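Local structure of neural cell adhesion molecule 1, 140 kDa isoform (Homo sapiens, 2E3V) at residues 11-16 with 82-87; 22-27 with 68-73; 40-45 with 55-60; 77-82 with 98-103. The protein probably mediates adhesion between cells as a membrane glycoprotein of the cell surface, represented here by its first fibronectin type III domain. All blocks are in the same frame, centred on the assembly; numbering follows the deposited sequence.

Contact 1 (11-16 with 82-87); sequences PSIDQV and VRLAAL
Ile13 and Pro11 of the strand 12-16 region pack onto the inner side of strand 82-87, where they meet Val82, Leu84 and the backbone between them. Ile13 can be followed outward. Its CB sits beside Ser99 of strand 91-102, the neighbour of 79-88 in the opposing sheet. At the branch, CG2 leaves toward Val25, while CG1, held anti to the carbonyl carbon (chi1 -63°), is directed across to Leu84, whose CD2 lies 3.8 Å from Ile13 CG1. The two side chains meet at about a right angle. From there the chain runs on nearly straight, and CD1 ends over the opposing backbone, with Ile13 CD1 3.5 Å from Val82 O and 3.8 Å from Arg83 CA. The same methyl also touches Val82 CG1, at 4.1 Å.

The axes of the two strands stay 7.5 Å apart at their closest and run at 130° to each other, with no hydrogen bond between the segments. This is the geometry of two sheets packed face to face, the beta sandwich of a fibronectin type III domain, in which strand 12-18 belongs to the three-stranded sheet and strand 79-88 to the four-stranded one.

Toward the other end, Pro11 lays its ring against the backbone of 84-86. Pro11 CD comes within 3.5 Å of Leu84 O, and Pro11 CG approaches Leu84 CB at 4.0 Å, with Ala86 CB slightly farther off. Arg83 points the other way, out of the interface, and its guanidinium pairs with Glu44 and lies by Trp53. Phe27 and Ala43 pack against Leu84 from the two sheets.

Contact 2 (22-27 with 68-73); sequences TAQVQF and IVTIVG
The Phe27 ring approaches the start of strand 68-71 obliquely, its CE2 atom lying 3.6 Å from Ile68 N and close to Val69 CG1. Its CG stands between the backbone N and the carbonyl carbon (chi1 61°), which brings the far end of the ring nearer the partner strand than its CB. Beyond the two segments, the ring meets that of Tyr41 with the planes about 55° apart. Gln24 and Gln26 touch the partner strand mainly through their aliphatic carbons: Gln26 CG rests 3.7 Å from Ile68 CD1, and the Gln24 side chain lies alongside that of Thr70, pointing the same way, with Gln24 CG 3.7 Å from Thr70 OG1.

Antiparallel pairing holds the backbones. Ala23 and Ile71 form one hydrogen-bonded pair, with Ile71 N 2.8 Å from Ala23 O. Val25 and Val69 form the other; here Val25 N lies 2.8 Å from Val69 O, in a nearly straight bond (N-H...O 169°). Gln24-Thr70 and Gln26-Ile68 are the non-hydrogen-bonded pairs, and their side chains share the outer face. On the inner face, Val25 CG2 touches Ile71 CD1 at 3.8 Å, and Val25 CB lies beside Val69 CG2. At the far end Thr22 CG2 meets Val72 CG1 at 3.8 Å.

In the fibronectin type III sandwich, strand 23-28 is the middle strand of the three-stranded sheet, between 12-18 and 68-71. Val82 and Leu84 of strand 79-88 oppose its inner face, and Tyr58 of strand 54-59 reaches across to bond Thr70 O.

Contact 3 (40-45 with 55-60); sequences KYKAEW and SKWYDA
Backbone hydrogen bonds join Tyr41 to Tyr58 and Ala43 to Lys56 as the hydrogen-bonded pairs of an antiparallel hairpin. Tyr41 N reaches Tyr58 O at 2.8 Å with an angle of 167°. Lys42-Trp57 falls between these pairs and Glu44-Ser55 follows, both as non-hydrogen-bonded pairs.

Charge enters at the end of the pairing. Lys40 bends at chi2 (-71°), which carries NZ to the anti lone pair of Asp59 OD1, a 2.9 Å salt bridge. Asp59 OD2 caps Glu62 N at the start of helix 60-64, so the helix end and the lysine would both tend to stabilise the carboxylate's charge. At the other end, a water accepts from Lys42 NZ at 2.7 Å and also bonds Ser55 OG.

Ring contacts occupy both faces of the sheet. The extended Lys42 chain lies over one face of the Trp57 indole: its CB stands 3.9 Å from the centroid of the six-membered ring, only 4° off the normal, while Lys42 CD passes 3.5 Å from Trp57 CZ2. Lys40 CB comes to the edge of the same indole. On the opposite face of the sheet, Trp45 covers Ser55 N with one face of its ring and meets Lys56 CB at its edge, 3.6 Å from CH2.

Apolar contacts join Ala43 CB to Tyr58 CE2, at 3.6 Å, and Tyr41 CE2 to Ala60 CB. Strand 38-47 lies between 54-59 and 79-88 in the four-stranded sheet of the fibronectin type III fold; Tyr58 and Trp45 face Ile71 of the opposing sheet, and helix 60-64 directly follows strand 54-59.

Contact 4 (77-82 with 98-103); sequences ETTYAV and ASEFKT
The hairpin of the last two strands of the fibronectin type III domain, 79-88 and 91-102, is built here around Tyr80 and Phe101, a hydrogen-bonded antiparallel pair. Tyr80 N meets Phe101 O at 2.9 Å, with an N-H...O angle of 174°. The next such pair, Val82 and Ser99, has Ser99 N 2.7 Å from Val82 O.

Phe101 CG stands between its backbone N and carbonyl carbon (chi1 60°), which turns the ring back over its partner. Tyr80 CB consequently sits above one face, 3.5 Å from Phe101 CZ. The two rings are almost parallel, 21° between planes, yet slid so far apart, centroids 5.5 Å, that they hardly overlap. Val82 CB and Thr103 CG2 lie in the plane of the Phe101 ring at its edge.

The Tyr80 hydroxyl bonds back to the backbone N of Lys75, just before the strand, an arrangement that fits the tyrosine corner of Greek-key sandwiches. The same turn is held by Thr103: its OG1 accepts from Thr78 N at 2.9 Å and is also bonded to Lys75 O, while Thr103 N returns a bond to Thr78 O.

On the outer face, Lys102 runs extended past Thr79, with CG 3.6 Å from Thr79 OG1, and its CE comes to 3.8 Å from Glu77 O. The inner side of Phe101 is met by Val16, Ala23 and Leu74.

How the contacts relate
Contact 1 is the buried one and works between sheets, by apolar packing alone; the other three pair neighbouring strands within a sheet, chiefly through backbone hydrogen bonds. Contact 2 belongs to the three-stranded sheet, contacts 3 and 4 to the four-stranded one. Strand 79-88 serves contacts 1 and 4, which share Val82, and its Ala85 and Leu87 pair with Lys42 and Lys40 of contact 3. In contacts 2 to 4, inner faces are mostly apolar or aromatic, and outer faces carry most polar and charged side chains, with Ile68 and Trp57 among them; salt bridge and water linkage occur in contact 3. The cores merge where Phe27 meets Tyr41, Ile71 meets Trp45 and Val82, and Ala23 meets Phe101.

Contact 1 (11-16 with 82-87)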
# COMPACT_ATOMS: atom_id res chain seq x y z
N PRO A 11 2.62 2.21 9.15
CA PRO A 11 3.74 2.17 8.22
C PRO A 11 4.01 3.56 7.65
O PRO A 11 3.16 4.46 7.73
CB PRO A 11 3.22 1.26 7.11
CG PRO A 11 2.18 0.42 7.74
CD PRO A 11 1.53 1.31 8.74
N SER A 12 5.20 3.73 7.10
CA SER A 12 5.56 4.96 6.42
C SER A 12 5.84 4.58 4.98
O SER A 12 6.75 3.80 4.72
CB SER A 12 6.81 5.58 7.07
OG SER A 12 7.36 6.60 6.25
N ILE A 13 5.05 5.12 4.05
CA ILE A 13 5.26 4.85 2.62
C ILE A 13 6.47 5.68 2.18
O ILE A 13 6.51 6.89 2.39
CB ILE A 13 4.01 5.15 1.77
CG1 ILE A 13 2.87 4.22 2.20
CG2 ILE A 13 4.32 4.99 0.26
CD1 ILE A 13 1.50 4.58 1.63
N ASP A 14 7.46 5.00 1.59
CA ASP A 14 8.73 5.64 1.26
C ASP A 14 9.04 5.75 -0.21
O ASP A 14 9.86 6.58 -0.63
CB ASP A 14 9.85 4.87 1.96
CG ASP A 14 9.73 4.93 3.46
OD1 ASP A 14 9.37 6.01 3.97
OD2 ASP A 14 9.98 3.91 4.12
N GLN A 15 8.42 4.88 -0.99
CA GLN A 15 8.63 4.85 -2.42
C GLN A 15 7.50 4.09 -3.09
O GLN A 15 7.13 2.99 -2.65
CB GLN A 15 9.97 4.19 -2.75
CG GLN A 15 10.29 4.13 -4.23
CD GLN A 15 11.61 3.49 -4.54
OE1 GLN A 15 12.32 3.01 -3.64
NE2 GLN A 15 11.97 3.47 -5.82
N VAL A 16 6.95 4.68 -4.14
CA VAL A 16 5.97 3.98 -4.96
C VAL A 16 6.52 3.91 -6.37
O VAL A 16 6.98 4.92 -6.92
CB VAL A 16 4.58 4.67 -4.96
CG1 VAL A 16 3.61 3.90 -5.84
CG2 VAL A 16 4.04 4.77 -3.54
N VAL A 82 -2.71 6.69 -1.66
CA VAL A 82 -2.53 5.36 -1.12
C VAL A 82 -2.09 5.47 0.34
O VAL A 82 -1.35 6.38 0.71
CB VAL A 82 -1.53 4.49 -1.96
CG1 VAL A 82 -0.15 5.14 -2.06
CG2 VAL A 82 -1.43 3.07 -1.41
N ARG A 83 -2.60 4.55 1.15
CA ARG A 83 -2.23 4.50 2.56
C ARG A 83 -2.23 3.05 3.02
O ARG A 83 -2.80 2.17 2.36
CB ARG A 83 -3.18 5.35 3.41
CG ARG A 83 -4.64 4.98 3.25
CD ARG A 83 -5.53 6.02 3.91
NE ARG A 83 -6.92 5.59 3.97
CZ ARG A 83 -7.92 6.36 4.39
NH1 ARG A 83 -7.69 7.60 4.80
NH2 ARG A 83 -9.17 5.88 4.40
N LEU A 84 -1.58 2.82 4.16
CA LEU A 84 -1.35 1.48 4.67
C LEU A 84 -1.53 1.40 6.17
O LEU A 84 -1.23 2.35 6.88
CB LEU A 84 0.10 1.08 4.38
CG LEU A 84 0.59 0.28 3.19
CD1 LEU A 84 -0.18 0.51 1.89
CD2 LEU A 84 2.05 0.61 3.02
N ALA A 85 -2.03 0.27 6.64
CA ALA A 85 -2.10 -0.01 8.07
C ALA A 85 -1.55 -1.41 8.32
O ALA A 85 -1.61 -2.28 7.44
CB ALA A 85 -3.52 0.10 8.57
N ALA A 86 -1.02 -1.61 9.52
CA ALA A 86 -0.50 -2.90 9.94
C ALA A 86 -1.43 -3.53 10.97
O ALA A 86 -2.06 -2.82 11.76
CB ALA A 86 0.91 -2.74 10.53
N LEU A 87 -1.51 -4.85 10.95
CA LEU A 87 -2.32 -5.61 11.88
C LEU A 87 -1.45 -6.60 12.64
O LEU A 87 -0.64 -7.30 12.05
CB LEU A 87 -3.40 -6.41 11.12
CG LEU A 87 -4.12 -7.57 11.83
CD1 LEU A 87 -5.17 -7.06 12.80
CD2 LEU A 87 -4.77 -8.52 10.84

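Contact 2 (22-27 with 68-73)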
# COMPACT_ATOMS: atom_id res chain seq x y z
N THR A 22 -0.79 -1.19 -12.25
CA THR A 22 -0.31 -1.67 -10.96
C THR A 22 0.64 -0.65 -10.35
O THR A 22 1.16 0.23 -11.05
CB THR A 22 0.44 -3.03 -11.07
OG1 THR A 22 1.65 -2.86 -11.82
CG2 THR A 22 -0.41 -4.13 -11.70
N ALA A 23 0.84 -0.77 -9.04
CA ALA A 23 1.79 0.07 -8.32
C ALA A 23 2.43 -0.72 -7.19
O ALA A 23 1.75 -1.41 -6.42
CB ALA A 23 1.10 1.30 -7.77
N GLN A 24 3.74 -0.62 -7.11
CA GLN A 24 4.47 -1.27 -6.03
C GLN A 24 4.70 -0.22 -4.97
O GLN A 24 5.30 0.82 -5.24
CB GLN A 24 5.78 -1.85 -6.54
CG GLN A 24 5.60 -3.07 -7.44
CD GLN A 24 6.93 -3.67 -7.82
OE1 GLN A 24 7.85 -2.96 -8.25
NE2 GLN A 24 7.07 -4.98 -7.63
N VAL A 25 4.18 -0.48 -3.77
CA VAL A 25 4.25 0.49 -2.69
C VAL A 25 5.20 -0.03 -1.62
O VAL A 25 4.93 -1.06 -0.99
CB VAL A 25 2.86 0.73 -2.05
CG1 VAL A 25 2.97 1.71 -0.88
CG2 VAL A 25 1.86 1.25 -3.10
N GLN A 26 6.31 0.68 -1.44
CA GLN A 26 7.29 0.34 -0.41
C GLN A 26 7.16 1.22 0.80
O GLN A 26 7.02 2.44 0.69
CB GLN A 26 8.71 0.37 -0.94
CG GLN A 26 9.13 -0.94 -1.60
CD GLN A 26 10.58 -0.92 -2.03
OE1 GLN A 26 11.37 -1.78 -1.63
NE2 GLN A 26 10.95 0.10 -2.80
N PHE A 27 7.27 0.58 1.96
CA PHE A 27 7.07 1.26 3.21
C PHE A 27 8.05 0.72 4.24
O PHE A 27 8.69 -0.32 4.04
CB PHE A 27 5.63 0.98 3.70
CG PHE A 27 5.35 -0.48 3.94
CD1 PHE A 27 5.61 -1.07 5.18
CD2 PHE A 27 4.86 -1.28 2.92
CE1 PHE A 27 5.36 -2.43 5.39
CE2 PHE A 27 4.61 -2.64 3.12
CZ PHE A 27 4.86 -3.21 4.35
N ILE A 68 6.95 -4.35 1.03
CA ILE A 68 6.27 -4.00 -0.20
C ILE A 68 4.89 -4.62 -0.32
O ILE A 68 4.68 -5.76 0.10
CB ILE A 68 7.16 -4.41 -1.41
CG1 ILE A 68 6.77 -3.69 -2.70
CG2 ILE A 68 7.16 -5.94 -1.63
CD1 ILE A 68 7.94 -3.72 -3.72
N VAL A 69 3.96 -3.84 -0.86
CA VAL A 69 2.67 -4.38 -1.29
C VAL A 69 2.41 -3.88 -2.72
O VAL A 69 2.78 -2.77 -3.07
CB VAL A 69 1.49 -4.02 -0.32
CG1 VAL A 69 1.74 -4.65 1.05
CG2 VAL A 69 1.28 -2.52 -0.21
N THR A 70 1.80 -4.72 -3.53
CA THR A 70 1.50 -4.34 -4.89
C THR A 70 0.00 -4.17 -5.03
O THR A 70 -0.77 -5.06 -4.67
CB THR A 70 2.00 -5.38 -5.91
OG1 THR A 70 3.42 -5.51 -5.76
CG2 THR A 70 1.68 -4.95 -7.35
N ILE A 71 -0.39 -3.01 -5.52
CA ILE A 71 -1.78 -2.71 -5.79
C ILE A 71 -2.00 -2.97 -7.27
O ILE A 71 -1.18 -2.57 -8.10
CB ILE A 71 -2.12 -1.26 -5.46
CG1 ILE A 71 -1.86 -0.98 -3.98
CG2 ILE A 71 -3.58 -0.96 -5.85
CD1 ILE A 71 -1.82 0.47 -3.63
N VAL A 72 -3.09 -3.66 -7.59
CA VAL A 72 -3.39 -4.02 -8.97
C VAL A 72 -4.78 -3.54 -9.38
O VAL A 72 -5.54 -3.06 -8.54
CB VAL A 72 -3.25 -5.56 -9.21
CG1 VAL A 72 -1.88 -6.06 -8.73
CG2 VAL A 72 -4.38 -6.33 -8.52
N GLY A 73 -5.09 -3.64 -10.66
CA GLY A 73 -6.41 -3.27 -11.18
C GLY A 73 -6.62 -1.78 -11.25
O GLY A 73 -7.75 -1.30 -11.16

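Contact 3 (40-45 with 55-60)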
# COMPACT_ATOMS: atom_id res chain seq x y z
N LYS A 40 -0.45 -8.97 9.27
CA LYS A 40 -0.90 -8.57 7.95
C LYS A 40 -0.77 -7.06 7.76
O LYS A 40 -0.57 -6.33 8.72
CB LYS A 40 -2.38 -8.93 7.77
CG LYS A 40 -2.77 -10.38 8.07
CD LYS A 40 -2.23 -11.34 7.03
CE LYS A 40 -2.58 -12.77 7.41
NZ LYS A 40 -2.12 -13.72 6.36
N TYR A 41 -0.90 -6.63 6.51
CA TYR A 41 -1.01 -5.21 6.18
C TYR A 41 -2.28 -5.02 5.38
O TYR A 41 -2.70 -5.93 4.65
CB TYR A 41 0.18 -4.72 5.34
CG TYR A 41 1.48 -4.74 6.08
CD1 TYR A 41 1.85 -3.68 6.91
CD2 TYR A 41 2.35 -5.82 5.97
CE1 TYR A 41 3.05 -3.70 7.61
CE2 TYR A 41 3.55 -5.85 6.66
CZ TYR A 41 3.89 -4.79 7.48
OH TYR A 41 5.07 -4.81 8.16
N LYS A 42 -2.89 -3.86 5.53
CA LYS A 42 -4.05 -3.50 4.75
C LYS A 42 -3.72 -2.20 4.03
O LYS A 42 -3.36 -1.20 4.66
CB LYS A 42 -5.29 -3.33 5.63
CG LYS A 42 -6.58 -3.10 4.82
CD LYS A 42 -7.80 -3.02 5.72
CE LYS A 42 -9.06 -2.95 4.88
NZ LYS A 42 -10.32 -2.89 5.69
N ALA A 43 -3.79 -2.26 2.71
CA ALA A 43 -3.58 -1.09 1.87
C ALA A 43 -4.93 -0.54 1.44
O ALA A 43 -5.89 -1.29 1.24
CB ALA A 43 -2.77 -1.46 0.66
N GLU A 44 -5.01 0.78 1.32
CA GLU A 44 -6.20 1.44 0.79
C GLU A 44 -5.74 2.44 -0.25
O GLU A 44 -4.70 3.07 -0.09
CB GLU A 44 -6.98 2.16 1.89
CG GLU A 44 -7.61 1.22 2.91
CD GLU A 44 -8.36 1.95 4.01
OE1 GLU A 44 -9.49 1.53 4.34
OE2 GLU A 44 -7.83 2.94 4.56
N TRP A 45 -6.50 2.58 -1.34
CA TRP A 45 -6.14 3.52 -2.39
C TRP A 45 -7.41 4.10 -3.00
O TRP A 45 -8.49 3.51 -2.89
CB TRP A 45 -5.24 2.87 -3.45
CG TRP A 45 -5.91 1.72 -4.16
CD1 TRP A 45 -6.55 1.76 -5.37
CD2 TRP A 45 -6.02 0.38 -3.68
NE1 TRP A 45 -7.05 0.51 -5.67
CE2 TRP A 45 -6.74 -0.35 -4.65
CE3 TRP A 45 -5.58 -0.28 -2.52
CZ2 TRP A 45 -7.03 -1.71 -4.50
CZ3 TRP A 45 -5.87 -1.63 -2.37
CH2 TRP A 45 -6.59 -2.33 -3.36
N SER A 55 -9.52 -1.38 -1.00
CA SER A 55 -8.58 -1.93 -0.03
C SER A 55 -8.20 -3.35 -0.40
O SER A 55 -8.92 -4.02 -1.13
CB SER A 55 -9.19 -1.95 1.37
OG SER A 55 -10.28 -2.83 1.39
N LYS A 56 -7.07 -3.80 0.11
CA LYS A 56 -6.63 -5.16 -0.10
C LYS A 56 -5.74 -5.55 1.07
O LYS A 56 -5.03 -4.70 1.63
CB LYS A 56 -5.88 -5.30 -1.43
CG LYS A 56 -5.44 -6.72 -1.74
CD LYS A 56 -4.91 -6.86 -3.15
CE LYS A 56 -4.52 -8.29 -3.42
NZ LYS A 56 -4.21 -8.50 -4.86
N TRP A 57 -5.82 -6.82 1.46
CA TRP A 57 -4.99 -7.33 2.54
C TRP A 57 -3.76 -8.04 1.99
O TRP A 57 -3.81 -8.63 0.89
CB TRP A 57 -5.80 -8.30 3.40
CG TRP A 57 -6.80 -7.63 4.28
CD1 TRP A 57 -8.09 -7.30 3.96
CD2 TRP A 57 -6.60 -7.22 5.64
NE1 TRP A 57 -8.71 -6.71 5.04
CE2 TRP A 57 -7.82 -6.65 6.08
CE3 TRP A 57 -5.51 -7.28 6.52
CZ2 TRP A 57 -7.97 -6.14 7.38
CZ3 TRP A 57 -5.67 -6.78 7.81
CH2 TRP A 57 -6.90 -6.22 8.22
N TYR A 58 -2.69 -8.03 2.78
CA TYR A 58 -1.42 -8.60 2.39
C TYR A 58 -0.80 -9.29 3.58
O TYR A 58 -0.83 -8.77 4.69
CB TYR A 58 -0.46 -7.49 1.93
CG TYR A 58 -0.96 -6.71 0.75
CD1 TYR A 58 -0.63 -7.11 -0.55
CD2 TYR A 58 -1.78 -5.60 0.92
CE1 TYR A 58 -1.10 -6.40 -1.64
CE2 TYR A 58 -2.27 -4.89 -0.17
CZ TYR A 58 -1.92 -5.30 -1.45
OH TYR A 58 -2.39 -4.59 -2.53
N ASP A 59 -0.23 -10.47 3.34
CA ASP A 59 0.45 -11.21 4.37
C ASP A 59 1.72 -10.46 4.76
O ASP A 59 2.46 -9.99 3.88
CB ASP A 59 0.80 -12.61 3.90
CG ASP A 59 1.47 -13.41 4.98
OD1 ASP A 59 0.80 -13.70 6.00
OD2 ASP A 59 2.66 -13.74 4.80
N ALA A 60 1.96 -10.33 6.06
CA ALA A 60 3.14 -9.58 6.53
C ALA A 60 4.45 -10.28 6.18
O ALA A 60 5.41 -9.63 5.79
CB ALA A 60 3.08 -9.31 8.04
O HOH W 1 -11.91 -3.75 3.72

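Contact 4 (77-82 with 98-103)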
# COMPACT_ATOMS: atom_id res chain seq x y z
N GLU A 77 -2.59 6.32 -16.43
CA GLU A 77 -2.62 7.79 -16.44
C GLU A 77 -3.57 8.37 -15.39
O GLU A 77 -4.25 9.37 -15.63
CB GLU A 77 -2.97 8.32 -17.84
CG GLU A 77 -1.91 8.03 -18.89
CD GLU A 77 -2.25 8.58 -20.26
OE1 GLU A 77 -3.45 8.60 -20.64
OE2 GLU A 77 -1.32 8.97 -20.99
N THR A 78 -3.61 7.73 -14.22
CA THR A 78 -4.54 8.12 -13.15
C THR A 78 -3.79 8.37 -11.85
O THR A 78 -2.88 7.61 -11.48
CB THR A 78 -5.63 7.04 -12.94
OG1 THR A 78 -6.36 6.86 -14.16
CG2 THR A 78 -6.61 7.42 -11.82
N THR A 79 -4.16 9.45 -11.16
CA THR A 79 -3.56 9.76 -9.86
C THR A 79 -4.35 9.11 -8.73
O THR A 79 -5.58 9.20 -8.69
CB THR A 79 -3.40 11.28 -9.66
OG1 THR A 79 -2.55 11.80 -10.69
CG2 THR A 79 -2.76 11.59 -8.31
N TYR A 80 -3.63 8.43 -7.84
CA TYR A 80 -4.19 7.75 -6.68
C TYR A 80 -3.55 8.20 -5.38
O TYR A 80 -2.36 8.49 -5.34
CB TYR A 80 -3.96 6.23 -6.78
CG TYR A 80 -4.71 5.56 -7.88
CD1 TYR A 80 -5.97 5.01 -7.64
CD2 TYR A 80 -4.18 5.47 -9.16
CE1 TYR A 80 -6.68 4.39 -8.67
CE2 TYR A 80 -4.88 4.85 -10.19
CZ TYR A 80 -6.13 4.31 -9.93
OH TYR A 80 -6.83 3.71 -10.95
N ALA A 81 -4.36 8.24 -4.33
CA ALA A 81 -3.85 8.37 -2.98
C ALA A 81 -3.69 6.94 -2.51
O ALA A 81 -4.45 6.06 -2.94
CB ALA A 81 -4.87 9.09 -2.09
N VAL A 82 -2.71 6.69 -1.66
CA VAL A 82 -2.53 5.36 -1.12
C VAL A 82 -2.09 5.47 0.34
O VAL A 82 -1.35 6.38 0.71
CB VAL A 82 -1.53 4.49 -1.96
CG1 VAL A 82 -0.15 5.14 -2.06
CG2 VAL A 82 -1.43 3.07 -1.41
N ALA A 98 -1.32 9.48 3.88
CA ALA A 98 -1.48 9.10 2.50
C ALA A 98 -0.26 9.53 1.70
O ALA A 98 0.37 10.56 1.98
CB ALA A 98 -2.74 9.71 1.91
N SER A 99 0.10 8.69 0.75
CA SER A 99 1.07 9.04 -0.26
C SER A 99 0.28 9.05 -1.55
O SER A 99 -0.93 8.82 -1.54
CB SER A 99 2.21 8.03 -0.31
OG SER A 99 2.97 8.14 0.88
N GLU A 100 0.93 9.37 -2.65
CA GLU A 100 0.23 9.40 -3.93
C GLU A 100 1.16 8.98 -5.05
O GLU A 100 2.38 9.02 -4.89
CB GLU A 100 -0.34 10.79 -4.20
CG GLU A 100 0.71 11.85 -4.46
CD GLU A 100 0.09 13.18 -4.82
OE1 GLU A 100 -0.50 13.83 -3.93
OE2 GLU A 100 0.21 13.58 -6.00
N PHE A 101 0.57 8.60 -6.17
CA PHE A 101 1.34 8.20 -7.34
C PHE A 101 0.44 8.36 -8.54
O PHE A 101 -0.78 8.41 -8.40
CB PHE A 101 1.83 6.75 -7.21
CG PHE A 101 0.72 5.74 -7.07
CD1 PHE A 101 0.12 5.18 -8.20
CD2 PHE A 101 0.27 5.34 -5.81
CE1 PHE A 101 -0.91 4.25 -8.07
CE2 PHE A 101 -0.76 4.42 -5.67
CZ PHE A 101 -1.35 3.86 -6.81
N LYS A 102 1.04 8.44 -9.72
CA LYS A 102 0.26 8.49 -10.93
C LYS A 102 0.70 7.31 -11.78
O LYS A 102 1.88 7.14 -12.06
CB LYS A 102 0.44 9.82 -11.67
CG LYS A 102 -0.40 9.93 -12.95
CD LYS A 102 -0.32 11.31 -13.58
CE LYS A 102 -1.13 11.36 -14.86
NZ LYS A 102 -1.28 12.74 -15.38
N THR A 103 -0.27 6.49 -12.18
CA THR A 103 0.03 5.34 -13.03
C THR A 103 0.48 5.83 -14.40
O THR A 103 0.04 6.88 -14.88
CB THR A 103 -1.19 4.43 -13.18
OG1 THR A 103 -2.32 5.22 -13.55
CG2 THR A 103 -1.50 3.70 -11.86